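Antitoxin (Nitrosomonas europaea, PDB 2ODK) probably acts as the antitoxin of a type II toxin-antitoxin pair of the Phd/YefM family. Local coordinates at residues F18-A21 and C22-G26. Residues are numbered along the deposited sequence; the frame is centred on the assembly and turned at random. Where two conformers were deposited one is given.
Sequences FLDA and CITEG
Thr24 holds OG1 between its own backbone N and carbonyl carbon (chi1 64°), which swings the hydroxyl back over the preceding helical turn, while chi1 of -176° carries the carboxylate of Asp20 along the helix toward Thr24. In the modelled conformer of this exposed aspartate, the Thr24 CG2 methyl comes obliquely over one face of the carboxylate, 3.8 Å from Asp20 OD1. Thr24 OG1 donates to Asp20 O at 2.9 Å, reaching it from above the carbonyl plane, while Thr24 N meets the same oxygen nearly end-on, also at 2.9 Å. Two donors thus grip one carbonyl; threonine suits the place because its hydroxyl, on a short beta-branched side chain, reaches back four residues.

One residue on, Ala21 O accepts from Glu25 N at 2.8 Å and from Gly26 N at 3.2 Å. Gly26 is the first residue to leave helical angles (phi 132°); a side chain here would collide with the carbonyl oxygen of Glu25, and its absence lets the chain turn toward strand 28-32. On the buried face, Phe18 stacks edge-to-face with Trp6 and its large ring reaches Val30 and Leu40, small Ala21 packs closely on Gln28, Leu19 meets Leu40 and Arg32 of the second subunit, and compact Cys22 fits among Leu40 and Pro42 of strand 35-42 and Ala38 of the second subunit.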
loop_
_atom_site.group_PDB
_atom_site.type_symbol
_atom_site.label_atom_id
_atom_site.label_comp_id
_atom_site.label_asym_id
_atom_site.label_seq_id
_atom_site.Cartn_x
_atom_site.Cartn_y
_atom_site.Cartn_z
ATOM N N PHE A 18 8.741 2.872 5.467
ATOM C CA PHE A 18 7.694 3.065 4.460
ATOM C C PHE A 18 6.307 2.978 5.131
ATOM O O PHE A 18 5.447 3.847 4.911
ATOM C CB PHE A 18 7.916 1.954 3.413
ATOM C CG PHE A 18 6.854 1.811 2.351
ATOM C CD1 PHE A 18 6.593 2.819 1.427
ATOM C CD2 PHE A 18 6.167 0.595 2.203
ATOM C CE1 PHE A 18 5.664 2.636 0.390
ATOM C CE2 PHE A 18 5.255 0.415 1.192
ATOM C CZ PHE A 18 4.989 1.402 0.284
ATOM N N LEU A 19 6.105 1.928 5.921
ATOM C CA LEU A 19 4.844 1.771 6.657
ATOM C C LEU A 19 4.640 2.904 7.665
ATOM O O LEU A 19 3.522 3.456 7.801
ATOM C CB LEU A 19 4.814 0.381 7.311
ATOM C CG LEU A 19 3.559 0.069 8.136
ATOM C CD1 LEU A 19 2.273 0.274 7.334
ATOM C CD2 LEU A 19 3.672 -1.368 8.639
ATOM N N ASP A 20 5.710 3.266 8.369
ATOM C CA ASP A 20 5.621 4.361 9.341
ATOM C C ASP A 20 5.240 5.663 8.671
ATOM O O ASP A 20 4.415 6.439 9.201
ATOM C CB ASP A 20 6.938 4.553 10.100
ATOM C CG ASP A 20 6.834 5.612 11.163
ATOM O OD1 ASP A 20 6.146 5.357 12.167
ATOM O OD2 ASP A 20 7.425 6.691 10.981
ATOM N N ALA A 21 5.824 5.929 7.495
ATOM C CA ALA A 21 5.495 7.169 6.790
ATOM C C ALA A 21 4.010 7.155 6.358
ATOM O O ALA A 21 3.322 8.180 6.365
ATOM C CB ALA A 21 6.388 7.357 5.576
ATOM N N CYS A 22 3.525 5.982 5.926
ATOM C CA CYS A 22 2.088 5.869 5.563
ATOM C C CYS A 22 1.216 6.351 6.739
ATOM O O CYS A 22 0.274 7.143 6.573
ATOM C CB CYS A 22 1.814 4.419 5.212
ATOM S SG CYS A 22 0.084 4.022 5.002
ATOM N N ILE A 23 1.534 5.851 7.924
ATOM C CA ILE A 23 0.693 6.151 9.091
ATOM C C ILE A 23 0.865 7.598 9.573
ATOM O O ILE A 23 -0.114 8.253 9.961
ATOM C CB ILE A 23 0.993 5.144 10.245
ATOM C CG1 ILE A 23 0.605 3.717 9.827
ATOM C CG2 ILE A 23 0.254 5.552 11.527
ATOM C CD1 ILE A 23 -0.713 3.609 9.070
ATOM N N THR A 24 2.101 8.090 9.572
ATOM C CA THR A 24 2.347 9.416 10.125
ATOM C C THR A 24 2.152 10.558 9.132
ATOM O O THR A 24 1.877 11.694 9.535
ATOM C CB THR A 24 3.751 9.501 10.739
ATOM O OG1 THR A 24 4.722 9.322 9.702
ATOM C CG2 THR A 24 3.943 8.426 11.815
ATOM N N GLU A 25 2.334 10.289 7.837
ATOM C CA GLU A 25 2.234 11.349 6.859
ATOM C C GLU A 25 1.075 11.141 5.895
ATOM O O GLU A 25 0.421 12.099 5.496
ATOM C CB GLU A 25 3.572 11.528 6.121
ATOM C CG GLU A 25 4.744 11.875 7.060
ATOM C CD GLU A 25 6.092 11.824 6.374
ATOM O OE1 GLU A 25 6.211 12.404 5.284
ATOM O OE2 GLU A 25 7.030 11.208 6.921
ATOM N N GLY A 26 0.814 9.895 5.514
ATOM C CA GLY A 26 -0.241 9.681 4.548
ATOM C C GLY A 26 0.212 8.748 3.425
ATOM O O GLY A 26 1.313 8.209 3.457
HETATM O O HOH W 1 7.433 8.605 9.524
#